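Local coordinates for split-soret cytochrome C (Desulfovibrio desulfuricans, PDB 1H21), which carries two c-type hemes and probably a [2Fe-2S] cluster per subunit of a heme-sharing homodimer, and may take part in electron transfer during sulfate reduction, at residues C44-V53 with G87-L98; E104-W115 with A178-K189. All coordinates share one frame; numbering follows the deposited sequence.

Interaction 1: C44-V53 with G87-L98; sequences CGFGAFYSIV and GALYGAAATFSL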
loop_
_atom_site.group_PDB
_atom_site.type_symbol
_atom_site.label_atom_id
_atom_site.label_comp_id
_atom_site.label_asym_id
_atom_site.label_seq_id
_atom_site.Cartn_x
_atom_site.Cartn_y
_atom_site.Cartn_z
ATOM N N CYS A 44 7.954 5.205 8.074
ATOM C CA CYS A 44 8.444 5.071 6.707
ATOM C C CYS A 44 7.720 5.893 5.672
ATOM O O CYS A 44 8.353 6.580 4.889
ATOM C CB CYS A 44 8.536 3.596 6.240
ATOM S SG CYS A 44 7.919 2.281 7.314
ATOM N N GLY A 45 6.399 5.820 5.642
ATOM C CA GLY A 45 5.662 6.572 4.645
ATOM C C GLY A 45 5.769 8.072 4.841
ATOM O O GLY A 45 5.987 8.835 3.896
ATOM N N PHE A 46 5.638 8.505 6.084
ATOM C CA PHE A 46 5.703 9.927 6.385
ATOM C C PHE A 46 7.076 10.505 6.038
ATOM O O PHE A 46 7.178 11.411 5.214
ATOM C CB PHE A 46 5.341 10.167 7.849
ATOM C CG PHE A 46 5.436 11.595 8.269
ATOM C CD1 PHE A 46 4.346 12.452 8.120
ATOM C CD2 PHE A 46 6.610 12.083 8.840
ATOM C CE1 PHE A 46 4.420 13.783 8.540
ATOM C CE2 PHE A 46 6.705 13.417 9.268
ATOM C CZ PHE A 46 5.608 14.266 9.117
ATOM N N GLY A 47 8.134 9.931 6.597
ATOM C CA GLY A 47 9.469 10.423 6.301
ATOM C C GLY A 47 9.781 10.542 4.812
ATOM O O GLY A 47 10.255 11.582 4.363
ATOM N N ALA A 48 9.512 9.491 4.045
ATOM C CA ALA A 48 9.784 9.509 2.621
ATOM C C ALA A 48 8.908 10.520 1.900
ATOM O O ALA A 48 9.402 11.331 1.116
ATOM C CB ALA A 48 9.586 8.132 2.025
ATOM N N PHE A 49 7.606 10.487 2.155
ATOM C CA PHE A 49 6.706 11.420 1.480
ATOM C C PHE A 49 7.147 12.850 1.752
ATOM O O PHE A 49 7.374 13.642 0.839
ATOM C CB PHE A 49 5.258 11.248 1.939
ATOM C CG PHE A 49 4.300 12.061 1.140
ATOM C CD1 PHE A 49 3.805 11.581 -0.065
ATOM C CD2 PHE A 49 3.945 13.343 1.557
ATOM C CE1 PHE A 49 2.962 12.370 -0.872
ATOM C CE2 PHE A 49 3.104 14.147 0.773
ATOM C CZ PHE A 49 2.610 13.655 -0.452
ATOM N N TYR A 50 7.294 13.174 3.023
ATOM C CA TYR A 50 7.718 14.510 3.375
ATOM C C TYR A 50 9.051 14.920 2.743
ATOM O O TYR A 50 9.161 16.021 2.214
ATOM C CB TYR A 50 7.790 14.684 4.882
ATOM C CG TYR A 50 7.994 16.125 5.277
ATOM C CD1 TYR A 50 6.909 16.923 5.620
ATOM C CD2 TYR A 50 9.271 16.698 5.308
ATOM C CE1 TYR A 50 7.081 18.253 5.991
ATOM C CE2 TYR A 50 9.453 18.033 5.676
ATOM C CZ TYR A 50 8.347 18.797 6.016
ATOM O OH TYR A 50 8.488 20.099 6.424
ATOM N N SER A 51 10.041 14.033 2.738
ATOM C CA SER A 51 11.323 14.406 2.166
ATOM C C SER A 51 11.196 14.868 0.711
ATOM O O SER A 51 12.090 15.517 0.176
ATOM C CB SER A 51 12.348 13.272 2.302
ATOM O OG SER A 51 12.111 12.226 1.394
ATOM N N ILE A 52 10.064 14.581 0.083
ATOM C CA ILE A 52 9.869 14.968 -1.303
ATOM C C ILE A 52 8.940 16.164 -1.444
ATOM O O ILE A 52 9.347 17.232 -1.904
ATOM C CB ILE A 52 9.375 13.763 -2.136
ATOM C CG1 ILE A 52 10.544 12.791 -2.346
ATOM C CG2 ILE A 52 8.740 14.224 -3.435
ATOM C CD1 ILE A 52 10.227 11.585 -3.183
ATOM N N VAL A 53 7.701 16.003 -1.006
ATOM C CA VAL A 53 6.708 17.069 -1.099
ATOM C C VAL A 53 6.868 18.041 0.054
ATOM O O VAL A 53 6.560 19.224 -0.078
ATOM C CB VAL A 53 5.286 16.479 -1.118
ATOM C CG1 VAL A 53 4.237 17.574 -1.167
ATOM C CG2 VAL A 53 5.134 15.528 -2.308
ATOM N N GLY A 87 5.987 1.032 3.601
ATOM C CA GLY A 87 5.603 2.432 3.671
ATOM C C GLY A 87 6.498 3.437 2.968
ATOM O O GLY A 87 6.022 4.408 2.370
ATOM N N ALA A 88 7.806 3.236 3.078
ATOM C CA ALA A 88 8.745 4.141 2.438
ATOM C C ALA A 88 8.513 4.125 0.942
ATOM O O ALA A 88 8.521 5.172 0.294
ATOM C CB ALA A 88 10.167 3.733 2.752
ATOM N N LEU A 89 8.251 2.939 0.401
ATOM C CA LEU A 89 8.020 2.779 -1.028
ATOM C C LEU A 89 6.747 3.484 -1.478
ATOM O O LEU A 89 6.732 4.168 -2.511
ATOM C CB LEU A 89 7.985 1.303 -1.417
ATOM C CG LEU A 89 9.271 0.474 -1.361
ATOM C CD1 LEU A 89 8.954 -0.862 -1.984
ATOM C CD2 LEU A 89 10.379 1.103 -2.147
ATOM N N TYR A 90 5.676 3.335 -0.708
ATOM C CA TYR A 90 4.434 4.005 -1.082
ATOM C C TYR A 90 4.593 5.526 -0.985
ATOM O O TYR A 90 4.248 6.262 -1.910
ATOM C CB TYR A 90 3.252 3.571 -0.217
ATOM C CG TYR A 90 2.032 4.296 -0.672
ATOM C CD1 TYR A 90 1.429 3.972 -1.890
ATOM C CD2 TYR A 90 1.536 5.383 0.046
ATOM C CE1 TYR A 90 0.374 4.713 -2.379
ATOM C CE2 TYR A 90 0.457 6.144 -0.448
ATOM C CZ TYR A 90 -0.108 5.795 -1.656
ATOM O OH TYR A 90 -1.156 6.517 -2.138
ATOM N N GLY A 91 5.079 5.983 0.163
ATOM C CA GLY A 91 5.286 7.402 0.362
ATOM C C GLY A 91 6.039 8.042 -0.795
ATOM O O GLY A 91 5.677 9.125 -1.245
ATOM N N ALA A 92 7.067 7.360 -1.295
ATOM C CA ALA A 92 7.858 7.890 -2.398
ATOM C C ALA A 92 7.125 7.805 -3.723
ATOM O O ALA A 92 7.063 8.784 -4.455
ATOM C CB ALA A 92 9.206 7.171 -2.487
ATOM N N ALA A 93 6.521 6.663 -4.022
ATOM C CA ALA A 93 5.828 6.527 -5.291
ATOM C C ALA A 93 4.578 7.393 -5.392
ATOM O O ALA A 93 4.178 7.787 -6.478
ATOM C CB ALA A 93 5.479 5.081 -5.537
ATOM N N ALA A 94 3.962 7.685 -4.252
ATOM C CA ALA A 94 2.730 8.461 -4.233
ATOM C C ALA A 94 2.950 9.859 -4.727
ATOM O O ALA A 94 2.057 10.446 -5.357
ATOM C CB ALA A 94 2.141 8.501 -2.835
ATOM N N THR A 95 4.133 10.396 -4.424
ATOM C CA THR A 95 4.494 11.753 -4.834
ATOM C C THR A 95 4.474 11.891 -6.359
ATOM O O THR A 95 4.057 12.922 -6.890
ATOM C CB THR A 95 5.892 12.194 -4.292
ATOM O OG1 THR A 95 6.926 11.446 -4.934
ATOM C CG2 THR A 95 6.001 11.964 -2.819
ATOM N N PHE A 96 4.839 10.824 -7.059
ATOM C CA PHE A 96 4.870 10.861 -8.516
ATOM C C PHE A 96 3.494 11.176 -9.082
ATOM O O PHE A 96 3.378 11.803 -10.157
ATOM C CB PHE A 96 5.336 9.528 -9.109
ATOM C CG PHE A 96 6.648 9.051 -8.596
ATOM C CD1 PHE A 96 7.460 9.876 -7.805
ATOM C CD2 PHE A 96 7.083 7.762 -8.911
ATOM C CE1 PHE A 96 8.681 9.440 -7.344
ATOM C CE2 PHE A 96 8.311 7.305 -8.455
ATOM C CZ PHE A 96 9.115 8.146 -7.668
ATOM N N SER A 97 2.456 10.755 -8.364
ATOM C CA SER A 97 1.109 10.979 -8.846
ATOM C C SER A 97 0.589 12.386 -8.639
ATOM O O SER A 97 -0.516 12.716 -9.083
ATOM C CB SER A 97 0.154 9.911 -8.343
ATOM O OG SER A 97 0.441 8.679 -9.011
ATOM N N LEU A 98 1.419 13.225 -8.012
ATOM C CA LEU A 98 1.087 14.628 -7.802
ATOM C C LEU A 98 1.464 15.440 -9.048
ATOM O O LEU A 98 0.938 16.542 -9.286
ATOM C CB LEU A 98 1.857 15.174 -6.612
ATOM C CG LEU A 98 1.406 14.570 -5.289
ATOM C CD1 LEU A 98 2.320 15.063 -4.185
ATOM C CD2 LEU A 98 -0.072 14.925 -4.990
#
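Thr95 packs its CB and methyl against Ile52 while its hydroxyl turns back into its own helix: OG1 donates to Ala92 O at 2.7 Å, lying in the carbonyl plane with a C=O...O angle of 153°. With chi1 at 69°, OG1 is tucked between the backbone N and the carbonyl carbon, which leaves CG2 to serve the partner helix. That methyl lies 3.5 Å from Phe49 CD1, obliquely to the ring, and also meets Ile52 CG2 and Val53 CG2. Phe49 extends with CG anti to the backbone N and slides past Thr95 in the opposite direction; its ring edge faces Gly91 O and Ala94 CB. Further along, Val53 and Leu98 reach tip to tip, CG2 to CD1 at 3.4 Å.

At the N-terminal end, side chains give way to backbone. The axes of the two roughly parallel segments approach to 6.8 Å at a crossing angle of -28°, because Gly45, Gly87 and Gly91 bring no side chains between them. Gly45 CA comes within 3.2 Å of Gly87 O, and Ala88 CA within 3.5 Å of Cys44 O, both as CA-H...O contacts. Cys44 CB and Ala48 CB pack on Ala88. Gly87 and Gly91 form a GxxxG pattern, in keeping with this close crossing.

Cys44, Cys86 just ahead of Gly87, and Cys171 near Cys44 are inferred ligands of what is probably a [2Fe-2S] cluster. Phe67 and Leu72 add to the packing round Phe49, while Met71 of the second subunit packs on Leu98. No hydrogen bond joins the two segments: apolar fit and glycine-backbone contact hold them, placing both N-termini beside the inferred cluster site, where their dipoles would probably favour an anionic centre.

Interaction 2: E104-W115 with A178-K189; sequences EVHPMVNELFRW and AAFKAAEIINTK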
loop_
_atom_site.group_PDB
_atom_site.type_symbol
_atom_site.label_atom_id
_atom_site.label_comp_id
_atom_site.label_asym_id
_atom_site.label_seq_id
_atom_site.Cartn_x
_atom_site.Cartn_y
_atom_site.Cartn_z
ATOM N N GLU A 104 2.697 7.496 -17.432
ATOM C CA GLU A 104 4.032 8.003 -17.166
ATOM C C GLU A 104 4.655 7.539 -15.865
ATOM O O GLU A 104 5.877 7.408 -15.788
ATOM C CB GLU A 104 4.048 9.534 -17.193
ATOM C CG GLU A 104 3.996 10.171 -18.580
ATOM C CD GLU A 104 4.162 11.683 -18.516
ATOM O OE1 GLU A 104 3.138 12.393 -18.381
ATOM O OE2 GLU A 104 5.318 12.157 -18.589
ATOM N N VAL A 105 3.840 7.352 -14.829
ATOM C CA VAL A 105 4.350 6.919 -13.537
ATOM C C VAL A 105 4.787 5.445 -13.505
ATOM O O VAL A 105 5.745 5.082 -12.812
ATOM C CB VAL A 105 3.346 7.236 -12.408
ATOM C CG1 VAL A 105 3.880 6.754 -11.057
ATOM C CG2 VAL A 105 3.107 8.746 -12.351
ATOM N N HIS A 106 4.151 4.617 -14.326
ATOM C CA HIS A 106 4.471 3.196 -14.376
ATOM C C HIS A 106 5.969 2.864 -14.422
ATOM O O HIS A 106 6.471 2.199 -13.522
ATOM C CB HIS A 106 3.730 2.503 -15.530
ATOM C CG HIS A 106 3.745 1.004 -15.435
ATOM N ND1 HIS A 106 3.694 0.333 -14.230
ATOM C CD2 HIS A 106 3.776 0.044 -16.392
ATOM C CE1 HIS A 106 3.691 -0.969 -14.445
ATOM N NE2 HIS A 106 3.739 -1.170 -15.750
ATOM N N PRO A 107 6.712 3.328 -15.452
ATOM C CA PRO A 107 8.137 2.976 -15.465
ATOM C C PRO A 107 8.917 3.544 -14.289
ATOM O O PRO A 107 9.906 2.945 -13.866
ATOM C CB PRO A 107 8.616 3.518 -16.818
ATOM C CG PRO A 107 7.727 4.708 -17.053
ATOM C CD PRO A 107 6.371 4.145 -16.640
ATOM N N MET A 108 8.451 4.661 -13.730
ATOM C CA MET A 108 9.131 5.271 -12.581
ATOM C C MET A 108 9.010 4.351 -11.349
ATOM O O MET A 108 9.984 4.087 -10.661
ATOM C CB MET A 108 8.533 6.653 -12.263
ATOM C CG MET A 108 8.610 7.682 -13.402
ATOM S SD MET A 108 7.878 9.302 -12.931
ATOM C CE MET A 108 8.912 9.760 -11.587
ATOM N N VAL A 109 7.804 3.874 -11.071
ATOM C CA VAL A 109 7.576 2.985 -9.941
ATOM C C VAL A 109 8.246 1.629 -10.214
ATOM O O VAL A 109 8.733 0.971 -9.287
ATOM C CB VAL A 109 6.058 2.791 -9.701
ATOM C CG1 VAL A 109 5.786 1.699 -8.665
ATOM C CG2 VAL A 109 5.454 4.106 -9.274
ATOM N N ASN A 110 8.294 1.220 -11.480
ATOM C CA ASN A 110 8.922 -0.047 -11.823
ATOM C C ASN A 110 10.392 -0.016 -11.444
ATOM O O ASN A 110 10.927 -0.997 -10.921
ATOM C CB ASN A 110 8.791 -0.354 -13.316
ATOM C CG ASN A 110 7.420 -0.893 -13.685
ATOM O OD1 ASN A 110 6.606 -1.216 -12.821
ATOM N ND2 ASN A 110 7.160 -1.001 -14.981
ATOM N N GLU A 111 11.043 1.115 -11.705
ATOM C CA GLU A 111 12.453 1.259 -11.373
ATOM C C GLU A 111 12.641 1.305 -9.857
ATOM O O GLU A 111 13.505 0.617 -9.301
ATOM C CB GLU A 111 13.049 2.518 -12.027
ATOM C CG GLU A 111 14.307 3.011 -11.329
ATOM C CD GLU A 111 15.339 3.589 -12.257
ATOM O OE1 GLU A 111 15.171 3.509 -13.491
ATOM O OE2 GLU A 111 16.349 4.116 -11.730
ATOM N N LEU A 112 11.838 2.123 -9.188
ATOM C CA LEU A 112 11.909 2.242 -7.742
ATOM C C LEU A 112 11.693 0.880 -7.067
ATOM O O LEU A 112 12.510 0.467 -6.243
ATOM C CB LEU A 112 10.871 3.255 -7.266
ATOM C CG LEU A 112 10.812 3.502 -5.771
ATOM C CD1 LEU A 112 12.187 3.956 -5.273
ATOM C CD2 LEU A 112 9.718 4.536 -5.501
ATOM N N PHE A 113 10.639 0.166 -7.468
ATOM C CA PHE A 113 10.308 -1.147 -6.906
ATOM C C PHE A 113 11.285 -2.290 -7.262
ATOM O O PHE A 113 11.668 -3.055 -6.379
ATOM C CB PHE A 113 8.862 -1.533 -7.250
ATOM C CG PHE A 113 7.814 -0.772 -6.468
ATOM C CD1 PHE A 113 8.137 0.401 -5.780
ATOM C CD2 PHE A 113 6.503 -1.219 -6.431
ATOM C CE1 PHE A 113 7.172 1.112 -5.070
ATOM C CE2 PHE A 113 5.530 -0.514 -5.722
ATOM C CZ PHE A 113 5.870 0.655 -5.043
ATOM N N ARG A 114 11.683 -2.419 -8.533
ATOM C CA ARG A 114 12.635 -3.465 -8.954
ATOM C C ARG A 114 13.992 -3.232 -8.282
ATOM O O ARG A 114 14.677 -4.175 -7.873
ATOM C CB ARG A 114 12.799 -3.460 -10.468
ATOM C CG ARG A 114 11.581 -3.957 -11.196
ATOM C CD ARG A 114 11.672 -3.801 -12.692
ATOM N NE ARG A 114 10.384 -4.103 -13.317
ATOM C CZ ARG A 114 10.034 -3.783 -14.564
ATOM N NH1 ARG A 114 10.871 -3.135 -15.372
ATOM N NH2 ARG A 114 8.838 -4.142 -15.010
ATOM N N TRP A 115 14.348 -1.962 -8.119
ATOM C CA TRP A 115 15.598 -1.600 -7.490
ATOM C C TRP A 115 15.578 -2.112 -6.063
ATOM O O TRP A 115 16.533 -2.761 -5.614
ATOM C CB TRP A 115 15.768 -0.077 -7.521
ATOM C CG TRP A 115 16.786 0.460 -6.545
ATOM C CD1 TRP A 115 18.146 0.491 -6.700
ATOM C CD2 TRP A 115 16.517 1.013 -5.246
ATOM N NE1 TRP A 115 18.738 1.027 -5.572
ATOM C CE2 TRP A 115 17.759 1.352 -4.667
ATOM C CE3 TRP A 115 15.344 1.246 -4.519
ATOM C CZ2 TRP A 115 17.862 1.911 -3.397
ATOM C CZ3 TRP A 115 15.448 1.800 -3.257
ATOM C CH2 TRP A 115 16.700 2.127 -2.706
ATOM N N ALA A 178 15.229 4.787 0.148
ATOM C CA ALA A 178 14.098 4.848 -0.779
ATOM C C ALA A 178 13.826 6.288 -1.190
ATOM O O ALA A 178 13.470 6.561 -2.344
ATOM C CB ALA A 178 12.881 4.244 -0.145
ATOM N N ALA A 179 13.987 7.199 -0.230
ATOM C CA ALA A 179 13.809 8.629 -0.458
ATOM C C ALA A 179 14.877 9.073 -1.464
ATOM O O ALA A 179 14.572 9.735 -2.461
ATOM C CB ALA A 179 13.984 9.385 0.847
ATOM N N PHE A 180 16.118 8.647 -1.225
ATOM C CA PHE A 180 17.249 8.970 -2.083
ATOM C C PHE A 180 17.000 8.485 -3.502
ATOM O O PHE A 180 17.099 9.250 -4.467
ATOM C CB PHE A 180 18.505 8.313 -1.516
ATOM C CG PHE A 180 19.758 8.635 -2.275
ATOM C CD1 PHE A 180 20.573 9.693 -1.882
ATOM C CD2 PHE A 180 20.118 7.895 -3.398
ATOM C CE1 PHE A 180 21.734 10.014 -2.616
ATOM C CE2 PHE A 180 21.269 8.210 -4.133
ATOM C CZ PHE A 180 22.079 9.270 -3.744
ATOM N N LYS A 181 16.650 7.213 -3.635
ATOM C CA LYS A 181 16.393 6.631 -4.951
ATOM C C LYS A 181 15.221 7.298 -5.677
ATOM O O LYS A 181 15.289 7.572 -6.876
ATOM C CB LYS A 181 16.128 5.132 -4.815
ATOM C CG LYS A 181 15.846 4.451 -6.139
ATOM C CD LYS A 181 16.997 4.673 -7.098
ATOM C CE LYS A 181 16.771 3.979 -8.429
ATOM N NZ LYS A 181 17.949 4.147 -9.318
ATOM N N ALA A 182 14.131 7.525 -4.954
ATOM C CA ALA A 182 12.945 8.148 -5.540
ATOM C C ALA A 182 13.309 9.536 -6.045
ATOM O O ALA A 182 12.847 9.957 -7.117
ATOM C CB ALA A 182 11.796 8.240 -4.500
ATOM N N ALA A 183 14.127 10.235 -5.253
ATOM C CA ALA A 183 14.575 11.578 -5.598
ATOM C C ALA A 183 15.312 11.510 -6.934
ATOM O O ALA A 183 14.960 12.228 -7.870
ATOM C CB ALA A 183 15.477 12.148 -4.505
ATOM N N GLU A 184 16.256 10.579 -7.066
ATOM C CA GLU A 184 16.990 10.450 -8.322
ATOM C C GLU A 184 16.072 10.184 -9.500
ATOM O O GLU A 184 16.262 10.726 -10.584
ATOM C CB GLU A 184 18.013 9.342 -8.234
ATOM C CG GLU A 184 19.083 9.580 -7.195
ATOM C CD GLU A 184 20.249 8.633 -7.366
ATOM O OE1 GLU A 184 20.041 7.505 -7.877
ATOM O OE2 GLU A 184 21.383 9.019 -7.013
ATOM N N ILE A 185 15.076 9.345 -9.287
ATOM C CA ILE A 185 14.118 9.020 -10.332
ATOM C C ILE A 185 13.323 10.275 -10.721
ATOM O O ILE A 185 13.088 10.532 -11.912
ATOM C CB ILE A 185 13.145 7.916 -9.845
ATOM C CG1 ILE A 185 13.918 6.624 -9.608
ATOM C CG2 ILE A 185 12.050 7.672 -10.874
ATOM C CD1 ILE A 185 13.121 5.561 -8.889
ATOM N N ILE A 186 12.899 11.048 -9.726
ATOM C CA ILE A 186 12.134 12.253 -10.027
ATOM C C ILE A 186 12.995 13.164 -10.902
ATOM O O ILE A 186 12.558 13.594 -11.975
ATOM C CB ILE A 186 11.680 12.999 -8.749
ATOM C CG1 ILE A 186 10.493 12.257 -8.106
ATOM C CG2 ILE A 186 11.313 14.458 -9.080
ATOM C CD1 ILE A 186 10.204 12.682 -6.662
ATOM N N ASN A 187 14.235 13.398 -10.472
ATOM C CA ASN A 187 15.171 14.242 -11.211
ATOM C C ASN A 187 15.286 13.755 -12.645
ATOM O O ASN A 187 15.062 14.519 -13.592
ATOM C CB ASN A 187 16.554 14.216 -10.565
ATOM C CG ASN A 187 16.615 15.025 -9.294
ATOM O OD1 ASN A 187 15.748 15.864 -9.019
ATOM N ND2 ASN A 187 17.662 14.792 -8.507
ATOM N N THR A 188 15.574 12.470 -12.809
ATOM C CA THR A 188 15.706 11.913 -14.141
ATOM C C THR A 188 14.424 12.087 -14.964
ATOM O O THR A 188 14.491 12.344 -16.164
ATOM C CB THR A 188 16.177 10.441 -14.051
ATOM O OG1 THR A 188 17.379 10.403 -13.272
ATOM C CG2 THR A 188 16.460 9.836 -15.428
ATOM N N LYS A 189 13.262 12.001 -14.323
ATOM C CA LYS A 189 11.984 12.170 -15.037
ATOM C C LYS A 189 11.845 13.613 -15.562
ATOM O O LYS A 189 11.450 13.855 -16.713
ATOM C CB LYS A 189 10.796 11.831 -14.110
ATOM C CG LYS A 189 9.406 12.129 -14.681
ATOM C CD LYS A 189 9.173 11.380 -15.987
ATOM C CE LYS A 189 7.758 11.585 -16.476
ATOM N NZ LYS A 189 7.475 10.855 -17.730
HETATM O O HOH W 1 7.782 8.253 -17.599
#
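Lys181 lies over one face of the Trp115 indole and ends at the carboxylate of Glu111, two contacts made by a single side chain. Its CG stands 3.7 Å from the centroid of the six-membered ring in a CH-pi contact, and its NZ makes a cation-pi contact over the face of the five-membered ring. The bend at chi2 (57°) lays the aliphatic part along the indole, and NZ donates to Glu111 OE2 at 2.9 Å in a salt bridge, using the anti lone pair.

Beside this group Leu112 acts as a knob in a hole made by Ala178, Lys181, Ala182 and Ile185. Ile185 CD1 touches Leu112 CB at 3.6 Å and also packs on Glu111 CG, while its CG2 meets Met108 CE. The Met108 sulfur lies 3.7 Å from Lys189 CG, its chain crossing that of the lysine at about a right angle.

A second salt bridge closes the far end: Lys189 NZ donates to Glu104 OE2 at 2.7 Å, on the anti side but 25° out of the carboxylate plane. A water bridges NZ to Glu104 O.

Further out, Gly193 O and a cation-pi contact with Trp100 also hold Lys189 NZ, and Thr199 N binds the other oxygen of Glu111, fixing the turn of its carboxylate. The segments run roughly antiparallel at 150°, their axes 10.0 Å apart at the closest, a spacing that accommodates these larger side chains. Each salt bridge thus pairs a buried charged residue, Glu111 or Lys189, with a partly exposed one, flanking the apolar contacts of Met108, Leu112 and Ile185.

Both segments of interaction 1 precede those of interaction 2 in the chain; their centres lie 11 Å apart. Helix 87-99 is followed directly by helix 102-118, while helix 165-192 lies against helices 44-60 and 87-99 as well as 102-118. The two contacts therefore merge into one helical core: Ala92 CB meets Ala182 CB at 3.5 Å, Ile52 CD1 meets Ile186 CD1, and Phe96 packs on Ile186. Both reach the second subunit, through residues such as Tyr90 and Asn110. Together they join the helices that carry or adjoin the inferred cluster cysteines to the dimer interface, in a subunit whose hemes are shared with its partner.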